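Local atomic coordinates of particle-associated lyase (Acinetobacter bacteriophage AP22, PDB entry 4Y9V), a protein that probably degrades the capsular polysaccharide of Acinetobacter baumannii as a phage tailspike lyase, and binds a capsular saccharide. Residues R253-C257 with D307-C312; Q281-C285 with C312-R316; D150-C156 with R170-E176; F114-H120 with V227-Y233. One frame throughout, in Å; residues are numbered along the deposited sequence. Where two conformers were deposited one is given.

How the contacts relate
Following the chain from the N terminus, contact 4 opens first: strand 113-125 pairs in parallel with strand 229-232 and closes a loop of about a hundred residues. Contact 3, an antiparallel hairpin of the Ig-like domain, is nested inside that loop, with only thirteen residues between its segments. Contacts 1 and 2 come after both and cross each other, their segments alternating along the chain and sharing C312. Strands 229-232, 250-255 and 278-283 are neighbours in one sheet, which ties contacts 4, 1 and 2 together; R255 reaches D232 of contact 4. R170 and G172 of contact 3 join segments 307-312 and 312-316 through G308 and R316, fastening the inserted domain to the beta-helix.

Contact 1 of 4, residues R253-C257 with D307-C312; sequences RLRRC and DGDLGC. With 49T (2-acetamido-2-deoxy-alpha-D-fucopyranose), chain B.
NH2 of R255 is gripped by two carboxylates at once, lying 2.7 Å from OD2 of D307 and 2.9 Å from OD2 of D309. D307 is held side-on: NE of R255 gives a second bond to OD1 of D307 at 2.8 Å, both oxygens use their syn lone pairs, and the two flat groups are nearly coplanar, 15° apart. D309 takes the other N-H of NH2, on the side facing NH1, its carboxylate turned by 79° so that OD2 is met from above its plane. An extended R255 chain, with CG anti to the backbone N (chi1 -178°), carries the guanidinium across to the loop. One water links NH1 of R255 to OD2 of D309, and NH1 also forms a salt bridge with D232. R256 bends at chi3 and lays CD against O of G311, 3.5 Å away; its NH1 makes a weak bond to O of L310, whereas D232 takes NE. D309-C312 form a type II turn, closed by the bond from C312 N to D309 O. CB of D307 lies 3.2 Å from O5 of N-acetylfucosamine: D307 is first shell, and R255 and D309 the second shell positioning it, in the glycan pocket of the pectin lyase-like beta-helix.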
# COMPACT_ATOMS: atom_id res chain seq x y z
N ARG A 253 -18.28 16.72 11.69
CA ARG A 253 -17.08 16.79 12.51
C ARG A 253 -17.04 15.60 13.44
O ARG A 253 -18.03 15.30 14.14
CB ARG A 253 -17.03 18.09 13.32
CG ARG A 253 -15.84 18.18 14.25
CD ARG A 253 -15.80 19.46 15.06
NE ARG A 253 -15.62 20.62 14.19
CZ ARG A 253 -16.25 21.79 14.29
NH1 ARG A 253 -17.14 22.00 15.23
NH2 ARG A 253 -16.00 22.74 13.38
N LEU A 254 -15.89 14.91 13.46
CA LEU A 254 -15.57 13.88 14.45
C LEU A 254 -14.52 14.53 15.36
O LEU A 254 -13.46 14.90 14.85
CB LEU A 254 -14.99 12.61 13.86
CG LEU A 254 -15.83 11.77 12.91
CD1 LEU A 254 -17.28 11.67 13.36
CD2 LEU A 254 -15.83 12.30 11.49
N ARG A 255 -14.85 14.69 16.64
CA ARG A 255 -14.02 15.47 17.56
C ARG A 255 -13.64 14.62 18.76
O ARG A 255 -14.49 14.01 19.39
CB ARG A 255 -14.79 16.72 18.01
CG ARG A 255 -14.02 17.64 18.94
CD ARG A 255 -14.73 18.96 19.07
NE ARG A 255 -14.03 19.96 19.87
CZ ARG A 255 -14.43 20.43 21.05
NH1 ARG A 255 -15.38 19.86 21.74
NH2 ARG A 255 -13.80 21.49 21.54
N ARG A 256 -12.35 14.59 19.09
CA ARG A 256 -11.91 13.87 20.28
C ARG A 256 -12.45 12.43 20.27
O ARG A 256 -12.88 11.90 21.28
CB ARG A 256 -12.26 14.60 21.58
CG ARG A 256 -11.57 15.98 21.67
CD ARG A 256 -11.88 16.73 22.97
NE ARG A 256 -13.32 16.94 23.12
CZ ARG A 256 -13.85 17.67 24.07
NH1 ARG A 256 -13.12 18.35 24.93
NH2 ARG A 256 -15.17 17.74 24.16
N CYS A 257 -12.35 11.79 19.10
CA CYS A 257 -12.77 10.41 18.93
C CYS A 257 -11.52 9.51 18.80
O CYS A 257 -10.44 9.96 18.41
CB CYS A 257 -13.72 10.23 17.76
SG CYS A 257 -15.36 10.96 18.03
N ASP A 307 -9.38 21.96 17.28
CA ASP A 307 -9.54 23.23 18.02
C ASP A 307 -8.71 23.17 19.29
O ASP A 307 -7.72 22.48 19.38
CB ASP A 307 -11.00 23.65 18.11
CG ASP A 307 -11.84 22.78 19.01
OD1 ASP A 307 -12.16 21.65 18.59
OD2 ASP A 307 -12.17 23.19 20.14
N GLY A 308 -9.11 23.96 20.30
CA GLY A 308 -8.27 24.27 21.42
C GLY A 308 -8.89 24.13 22.79
O GLY A 308 -8.33 24.67 23.75
N ASP A 309 -10.01 23.44 22.93
CA ASP A 309 -10.54 23.19 24.24
C ASP A 309 -9.71 22.12 24.97
O ASP A 309 -8.96 21.36 24.37
CB ASP A 309 -12.00 22.77 24.14
CG ASP A 309 -12.96 23.87 23.74
OD1 ASP A 309 -12.52 25.03 23.54
OD2 ASP A 309 -14.17 23.54 23.58
N LEU A 310 -9.93 22.04 26.28
CA LEU A 310 -9.34 20.99 27.10
C LEU A 310 -9.58 19.63 26.46
O LEU A 310 -10.71 19.28 26.14
CB LEU A 310 -9.98 21.08 28.49
CG LEU A 310 -9.42 20.14 29.54
CD1 LEU A 310 -8.00 20.55 29.88
CD2 LEU A 310 -10.26 20.18 30.80
N GLY A 311 -8.50 18.84 26.30
CA GLY A 311 -8.61 17.53 25.69
C GLY A 311 -8.45 17.47 24.18
O GLY A 311 -8.47 16.38 23.61
N CYS A 312 -8.29 18.63 23.54
CA CYS A 312 -8.11 18.69 22.08
C CYS A 312 -6.65 18.36 21.71
O CYS A 312 -5.83 19.22 21.41
CB CYS A 312 -8.53 20.05 21.57
SG CYS A 312 -10.34 20.28 21.60
C1 49T B . -11.71 26.68 15.54
C2 49T B . -12.89 27.54 16.01
N2 49T B . -13.72 27.93 14.86
C7 49T B . -14.92 27.41 14.67
O7 49T B . -15.41 26.52 15.35
C8 49T B . -15.69 28.00 13.48
O5 49T B . -10.79 26.47 16.56
C5 49T B . -10.25 27.66 17.16
C6 49T B . -9.18 27.24 18.14
C4 49T B . -11.40 28.45 17.78
O4 49T B . -12.00 27.66 18.80
C3 49T B . -12.39 28.79 16.71
O3 49T B . -13.55 29.43 17.32
O HOH W 1 -15.47 21.42 24.39
O HOH W 2 -14.61 20.87 25.74

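Contact 2 of 4, residues Q281-C285 with C312-R316; sequences QISNC and CVPCR
The backbones of N284 and C315 come within 4.9 Å at their CA atoms, where strand 278-283 has ended and the loop 312-316 is running into a short strand. A backbone bond from N of R316 to O of C285, 3.2 Å long, joins the two segments, and CA of C315 adds a CH...O contact to the same oxygen at 3.1 Å. N284 has a left-handed backbone conformation, and its amide is turned to the loop. Its ND2 donates to O of V313 at 2.8 Å and 162°; the acceptor lies in the amide plane, but the nitrogen stands above the carbonyl plane. CG of N284 packs on CB of C312 at 3.4 Å, while OD1 accepts from the backbone N of D307, so both ends of the amide are used and its rotation is fixed. SG of C315, beside its own backbone N (chi1 -66°), points at the N284-C285 peptide; its weak bond from N of C285, in one of two conformers, is doubtful. CG2 of V313 rests near O of N284. With every touching residue buried, a single asparagine satisfies loop polar groups and ties V313 to D307 of the glycan pocket, probably helping to hold that loop in shape.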
# COMPACT_ATOMS: atom_id res chain seq x y z
N GLN A 281 -14.43 17.46 9.03
CA GLN A 281 -13.33 17.86 9.90
C GLN A 281 -13.07 16.75 10.90
O GLN A 281 -13.96 16.38 11.68
CB GLN A 281 -13.59 19.19 10.62
CG GLN A 281 -12.32 19.69 11.33
CD GLN A 281 -12.49 21.03 12.02
OE1 GLN A 281 -13.61 21.42 12.32
NE2 GLN A 281 -11.38 21.70 12.30
N ILE A 282 -11.85 16.25 10.88
CA ILE A 282 -11.36 15.31 11.91
C ILE A 282 -10.62 16.20 12.89
O ILE A 282 -9.57 16.74 12.56
CB ILE A 282 -10.50 14.22 11.24
CG1 ILE A 282 -11.31 13.40 10.25
CG2 ILE A 282 -9.88 13.35 12.33
CD1 ILE A 282 -10.48 12.49 9.36
N SER A 283 -11.24 16.43 14.05
CA SER A 283 -10.78 17.36 15.07
C SER A 283 -10.20 16.60 16.24
O SER A 283 -10.95 15.97 16.99
CB SER A 283 -11.91 18.25 15.54
OG SER A 283 -12.32 19.13 14.52
N ASN A 284 -8.88 16.64 16.42
CA ASN A 284 -8.29 16.12 17.66
C ASN A 284 -8.64 14.65 17.91
O ASN A 284 -9.09 14.29 19.00
CB ASN A 284 -8.69 17.00 18.85
CG ASN A 284 -8.50 18.47 18.54
OD1 ASN A 284 -9.47 19.21 18.35
ND2 ASN A 284 -7.25 18.88 18.41
N CYS A 285 -8.42 13.82 16.89
CA CYS A 285 -8.74 12.41 16.93
C CYS A 285 -7.50 11.54 16.87
O CYS A 285 -6.43 11.95 16.43
CB CYS A 285 -9.64 12.02 15.77
SG CYS A 285 -11.31 12.70 15.82
N CYS A 312 -8.29 18.63 23.54
CA CYS A 312 -8.11 18.69 22.08
C CYS A 312 -6.65 18.36 21.71
O CYS A 312 -5.83 19.22 21.41
CB CYS A 312 -8.53 20.05 21.57
SG CYS A 312 -10.34 20.28 21.60
N VAL A 313 -6.36 17.06 21.74
CA VAL A 313 -5.04 16.51 21.50
C VAL A 313 -4.65 16.65 20.02
O VAL A 313 -5.51 16.76 19.14
CB VAL A 313 -5.02 15.02 21.91
CG1 VAL A 313 -5.23 14.86 23.41
CG2 VAL A 313 -6.01 14.19 21.12
N PRO A 314 -3.35 16.52 19.72
CA PRO A 314 -2.93 16.38 18.32
C PRO A 314 -3.63 15.18 17.67
O PRO A 314 -3.94 14.19 18.33
CB PRO A 314 -1.42 16.15 18.43
CG PRO A 314 -1.04 16.85 19.73
CD PRO A 314 -2.21 16.52 20.65
N CYS A 315 -3.81 15.28 16.36
CA CYS A 315 -4.31 14.13 15.61
C CYS A 315 -3.13 13.19 15.28
O CYS A 315 -2.06 13.63 14.89
CB CYS A 315 -4.90 14.52 14.26
SG CYS A 315 -6.42 15.50 14.40
N ARG A 316 -3.40 11.88 15.37
CA ARG A 316 -2.34 10.91 15.05
C ARG A 316 -2.99 9.59 14.71
O ARG A 316 -4.12 9.27 15.16
CB ARG A 316 -1.26 10.88 16.15
CG ARG A 316 -1.80 10.60 17.52
CD ARG A 316 -0.69 10.44 18.53
NE ARG A 316 0.31 11.50 18.58
CZ ARG A 316 0.32 12.49 19.46
NH1 ARG A 316 -0.65 12.67 20.31
NH2 ARG A 316 1.38 13.30 19.49

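Contact 3 of 4, residues D150-C156 with R170-E176; sequences DWLVIYC and RKGEFVE
W151 and F174 lie side by side and meet edge-to-face: NE1 of W151 stands over one face of the F174 ring, 3.4 Å from CG of F174, with the planes 73° apart. The indole has CG anti to its own N (chi1 175°), which swings its pyrrole edge toward the neighbouring strand, and CZ2 packs on CE2 of F174. Next to it on the same face of the sheet, V153 sets CG1 at the F174 ring edge and CG2 3.8 Å from CD1 of F174. On the opposite face of the sheet CD1 of I154 reaches CG1 of V175, and CB of L152 touches CG2 of V175. Beneath these side chains the strands run antiparallel at 171°. L152 and V175 exchange two backbone bonds, I154 N donates to E173 O, and C156 N reaches K171 O at 2.8 Å. Just ahead of strand 172-181, NH1 of R170 donates in its guanidinium plane to OH of Y155, 3.0 Å away. The same nitrogen bonds G308 O, and NH2 forms a salt bridge with D159. Farther out, E173 is held by Y195 and Y192, K171 by E199 and N194, and E176 by N296 of the second subunit. W151, V153, Y155 and F174 thus line one face and L152, I154, E173 and V175 the other of an antiparallel beta hairpin with a long connecting loop, part of the tailspike's Ig-like domain.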
# COMPACT_ATOMS: atom_id res chain seq x y z
N ASP A 150 -10.13 2.05 31.03
CA ASP A 150 -10.53 3.45 30.94
C ASP A 150 -9.79 4.13 29.78
O ASP A 150 -8.61 3.90 29.51
CB ASP A 150 -10.22 4.18 32.22
CG ASP A 150 -11.17 3.90 33.40
OD1 ASP A 150 -12.21 3.25 33.16
OD2 ASP A 150 -10.84 4.35 34.49
N TRP A 151 -10.52 5.06 29.14
CA TRP A 151 -10.00 6.02 28.20
C TRP A 151 -9.58 7.27 28.97
O TRP A 151 -10.42 7.95 29.55
CB TRP A 151 -11.08 6.33 27.15
CG TRP A 151 -10.77 7.40 26.16
CD1 TRP A 151 -9.63 8.13 25.98
CD2 TRP A 151 -11.70 7.86 25.17
NE1 TRP A 151 -9.80 9.03 24.96
CE2 TRP A 151 -11.05 8.89 24.43
CE3 TRP A 151 -13.00 7.52 24.82
CZ2 TRP A 151 -11.70 9.57 23.39
CZ3 TRP A 151 -13.63 8.17 23.78
CH2 TRP A 151 -12.97 9.18 23.07
N LEU A 152 -8.26 7.49 29.01
CA LEU A 152 -7.70 8.67 29.64
C LEU A 152 -7.12 9.60 28.56
O LEU A 152 -6.73 9.17 27.47
CB LEU A 152 -6.59 8.35 30.65
CG LEU A 152 -6.98 7.34 31.74
CD1 LEU A 152 -5.77 7.14 32.67
CD2 LEU A 152 -8.20 7.77 32.53
N VAL A 153 -7.08 10.88 28.91
CA VAL A 153 -6.43 11.89 28.08
C VAL A 153 -5.28 12.47 28.89
O VAL A 153 -5.47 12.96 30.01
CB VAL A 153 -7.39 13.03 27.69
CG1 VAL A 153 -6.72 13.92 26.64
CG2 VAL A 153 -8.73 12.50 27.19
N ILE A 154 -4.07 12.44 28.31
CA ILE A 154 -2.95 13.21 28.80
C ILE A 154 -3.00 14.53 28.04
O ILE A 154 -3.06 14.52 26.81
CB ILE A 154 -1.62 12.47 28.50
CG1 ILE A 154 -1.57 11.11 29.16
CG2 ILE A 154 -0.41 13.35 28.87
CD1 ILE A 154 -0.48 10.18 28.63
N TYR A 155 -2.99 15.67 28.73
CA TYR A 155 -3.14 16.95 28.03
C TYR A 155 -2.34 18.03 28.72
O TYR A 155 -2.44 18.21 29.93
CB TYR A 155 -4.64 17.36 27.95
CG TYR A 155 -4.90 18.57 27.08
CD1 TYR A 155 -4.89 18.49 25.70
CD2 TYR A 155 -5.12 19.81 27.66
CE1 TYR A 155 -5.11 19.59 24.90
CE2 TYR A 155 -5.36 20.93 26.86
CZ TYR A 155 -5.36 20.83 25.49
OH TYR A 155 -5.59 21.96 24.75
N CYS A 156 -1.56 18.75 27.92
CA CYS A 156 -0.82 19.92 28.42
C CYS A 156 -1.61 21.18 28.14
O CYS A 156 -1.92 21.49 27.01
CB CYS A 156 0.53 19.98 27.71
SG CYS A 156 1.54 21.40 28.25
N ARG A 170 -1.54 22.28 21.36
CA ARG A 170 -1.08 21.82 22.65
C ARG A 170 -0.86 20.32 22.60
O ARG A 170 -1.53 19.58 21.86
CB ARG A 170 -2.07 22.20 23.77
CG ARG A 170 -2.39 23.68 23.76
CD ARG A 170 -3.01 24.16 25.08
NE ARG A 170 -3.54 25.52 24.94
CZ ARG A 170 -4.69 25.80 24.36
NH1 ARG A 170 -5.53 24.84 24.02
NH2 ARG A 170 -4.99 27.06 24.08
N LYS A 171 0.11 19.83 23.38
CA LYS A 171 0.47 18.41 23.34
C LYS A 171 -0.48 17.59 24.24
O LYS A 171 -1.03 18.07 25.22
CB LYS A 171 1.93 18.19 23.67
CG LYS A 171 2.36 18.53 25.07
CD LYS A 171 3.84 18.22 25.29
CE LYS A 171 4.31 18.57 26.68
NZ LYS A 171 5.76 18.32 26.82
N GLY A 172 -0.59 16.31 23.88
CA GLY A 172 -1.40 15.36 24.62
C GLY A 172 -1.67 14.15 23.76
O GLY A 172 -1.28 14.10 22.60
N GLU A 173 -2.34 13.16 24.34
CA GLU A 173 -2.72 11.96 23.60
C GLU A 173 -3.78 11.19 24.40
O GLU A 173 -3.96 11.41 25.59
CB GLU A 173 -1.50 11.07 23.28
CG GLU A 173 -0.74 10.58 24.49
CD GLU A 173 0.65 10.13 24.05
OE1 GLU A 173 1.52 11.03 23.79
OE2 GLU A 173 0.89 8.91 23.88
N PHE A 174 -4.44 10.28 23.72
CA PHE A 174 -5.37 9.37 24.33
C PHE A 174 -4.69 8.04 24.64
O PHE A 174 -3.89 7.56 23.83
CB PHE A 174 -6.54 9.08 23.39
CG PHE A 174 -7.38 10.28 23.00
CD1 PHE A 174 -7.48 11.41 23.79
CD2 PHE A 174 -8.10 10.24 21.80
CE1 PHE A 174 -8.29 12.48 23.40
CE2 PHE A 174 -8.90 11.32 21.42
CZ PHE A 174 -8.98 12.43 22.23
N VAL A 175 -5.01 7.45 25.80
CA VAL A 175 -4.50 6.15 26.17
C VAL A 175 -5.65 5.31 26.73
O VAL A 175 -6.62 5.84 27.26
CB VAL A 175 -3.32 6.20 27.16
CG1 VAL A 175 -2.17 7.03 26.59
CG2 VAL A 175 -3.76 6.73 28.52
N GLU A 176 -5.48 3.99 26.63
CA GLU A 176 -6.33 3.03 27.33
C GLU A 176 -5.51 2.33 28.41
O GLU A 176 -4.40 1.87 28.18
CB GLU A 176 -6.93 2.00 26.37
CG GLU A 176 -7.82 1.01 27.10
CD GLU A 176 -8.56 0.09 26.17
OE1 GLU A 176 -9.54 0.58 25.61
OE2 GLU A 176 -8.18 -1.05 26.03

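Contact 4 of 4, residues F114-H120 with V227-Y233; sequences FYASGSH and VPLVIDY
V227 and F114 share a water, which donates to the carbonyl O of each. P228 follows, its O accepting from N of F114 at 2.9 Å. At L229 the pairing with strand 114-117 begins, and CD1 of L229 packs 3.8 Å from CB of F114; the F114 ring leads to F92, F106 and F108. V230 gives its N to O of F114, while its O receives N of A116 at 177°. Its side chain lies over one face of the Y115 ring in a CH-pi contact, CB 3.7 Å from the ring centroid and CG1 3.5 Å from CZ of Y115. With CG opposite its backbone N (chi1 -158°), Y115 brings its ring over V230 and its hydroxyl to D232. The two strands run parallel at 6°, adjacent rungs on one face of the right-handed beta-helix expected of a pectin lyase-like fold. I231, on the other face with A116, adds a CH...O contact from its CA to O of A116. D232 is the polar centre: its N bonds O of A116, its O takes N of G118, and OD2 receives the Y115 hydroxyl at 2.7 Å on the anti side. That oxygen also accepts from a water shared with OG of S117. Y233, in a left-handed backbone conformation, turns its ring alongside G118 and S119. Its OH and ND1 of H120 are 2.7 Å apart and hydrogen-bonded, the hydroxyl at the imidazole edge.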
# COMPACT_ATOMS: atom_id res chain seq x y z
N PHE A 114 -27.31 18.81 15.10
CA PHE A 114 -27.18 17.71 16.04
C PHE A 114 -25.75 17.72 16.61
O PHE A 114 -24.78 17.86 15.87
CB PHE A 114 -27.41 16.34 15.37
CG PHE A 114 -28.83 15.95 15.05
CD1 PHE A 114 -29.94 16.73 15.36
CD2 PHE A 114 -29.05 14.75 14.40
CE1 PHE A 114 -31.22 16.30 15.05
CE2 PHE A 114 -30.33 14.31 14.12
CZ PHE A 114 -31.42 15.11 14.43
N TYR A 115 -25.65 17.49 17.91
CA TYR A 115 -24.35 17.41 18.57
C TYR A 115 -24.40 16.24 19.54
O TYR A 115 -25.16 16.32 20.51
CB TYR A 115 -24.01 18.73 19.31
CG TYR A 115 -22.54 18.91 19.55
CD1 TYR A 115 -21.80 18.05 20.35
CD2 TYR A 115 -21.82 19.95 18.92
CE1 TYR A 115 -20.44 18.21 20.56
CE2 TYR A 115 -20.46 20.11 19.11
CZ TYR A 115 -19.77 19.24 19.93
OH TYR A 115 -18.42 19.40 20.06
N ALA A 116 -23.64 15.20 19.30
CA ALA A 116 -23.61 14.02 20.14
C ALA A 116 -22.25 14.00 20.86
O ALA A 116 -21.24 14.06 20.22
CB ALA A 116 -23.76 12.77 19.31
N SER A 117 -22.28 13.95 22.20
CA SER A 117 -21.05 14.06 22.93
C SER A 117 -21.00 13.17 24.16
O SER A 117 -21.92 13.17 24.98
CB SER A 117 -20.83 15.49 23.39
OG SER A 117 -19.54 15.73 23.91
N GLY A 118 -19.84 12.53 24.33
CA GLY A 118 -19.41 12.01 25.61
C GLY A 118 -18.91 13.14 26.50
O GLY A 118 -19.07 14.33 26.18
N SER A 119 -18.32 12.78 27.62
CA SER A 119 -17.90 13.80 28.58
C SER A 119 -16.52 13.45 29.14
O SER A 119 -16.09 12.30 29.09
CB SER A 119 -18.91 13.94 29.71
OG SER A 119 -19.02 12.74 30.41
N HIS A 120 -15.88 14.44 29.71
CA HIS A 120 -14.65 14.23 30.44
C HIS A 120 -14.73 14.83 31.84
O HIS A 120 -15.59 15.67 32.15
CB HIS A 120 -13.45 14.80 29.66
CG HIS A 120 -13.38 16.29 29.48
ND1 HIS A 120 -12.65 16.85 28.47
CD2 HIS A 120 -13.92 17.29 30.21
CE1 HIS A 120 -12.75 18.17 28.58
NE2 HIS A 120 -13.52 18.48 29.62
N VAL A 227 -22.22 22.96 12.82
CA VAL A 227 -21.94 21.80 11.97
C VAL A 227 -23.16 20.89 12.05
O VAL A 227 -23.63 20.59 13.15
CB VAL A 227 -20.65 21.12 12.45
CG1 VAL A 227 -20.37 19.87 11.62
CG2 VAL A 227 -19.48 22.11 12.35
N PRO A 228 -23.71 20.42 10.92
CA PRO A 228 -24.93 19.63 11.00
C PRO A 228 -24.89 18.45 11.95
O PRO A 228 -25.85 18.19 12.66
CB PRO A 228 -25.12 19.25 9.51
CG PRO A 228 -24.54 20.39 8.74
CD PRO A 228 -23.39 20.83 9.55
N LEU A 229 -23.77 17.70 11.94
CA LEU A 229 -23.55 16.69 12.96
C LEU A 229 -22.10 16.79 13.47
O LEU A 229 -21.15 16.76 12.67
CB LEU A 229 -23.77 15.29 12.46
CG LEU A 229 -23.44 14.15 13.46
CD1 LEU A 229 -24.32 14.20 14.70
CD2 LEU A 229 -23.53 12.81 12.76
N VAL A 230 -21.96 16.85 14.79
CA VAL A 230 -20.70 16.63 15.48
C VAL A 230 -20.88 15.38 16.35
O VAL A 230 -21.86 15.26 17.07
CB VAL A 230 -20.27 17.81 16.36
CG1 VAL A 230 -18.87 17.53 16.97
CG2 VAL A 230 -20.29 19.12 15.57
N ILE A 231 -19.89 14.47 16.28
CA ILE A 231 -19.74 13.36 17.23
C ILE A 231 -18.46 13.63 18.00
O ILE A 231 -17.41 13.80 17.38
CB ILE A 231 -19.70 12.01 16.52
CG1 ILE A 231 -20.95 11.74 15.72
CG2 ILE A 231 -19.40 10.90 17.51
CD1 ILE A 231 -20.90 10.52 14.84
N ASP A 232 -18.56 13.68 19.33
CA ASP A 232 -17.48 14.13 20.20
C ASP A 232 -17.31 13.14 21.34
O ASP A 232 -18.31 12.71 21.93
CB ASP A 232 -17.85 15.53 20.69
CG ASP A 232 -16.78 16.35 21.37
OD1 ASP A 232 -15.74 15.84 21.77
OD2 ASP A 232 -17.02 17.62 21.45
N TYR A 233 -16.08 12.74 21.64
CA TYR A 233 -15.80 11.83 22.74
C TYR A 233 -16.59 10.49 22.57
O TYR A 233 -17.36 10.05 23.42
CB TYR A 233 -16.01 12.43 24.11
CG TYR A 233 -14.85 13.24 24.66
CD1 TYR A 233 -13.53 12.85 24.51
CD2 TYR A 233 -15.09 14.37 25.44
CE1 TYR A 233 -12.48 13.57 25.09
CE2 TYR A 233 -14.05 15.08 26.03
CZ TYR A 233 -12.73 14.68 25.86
OH TYR A 233 -11.68 15.35 26.41
O HOH W 3 -23.91 20.64 15.81
O HOH W 4 -18.55 18.27 23.70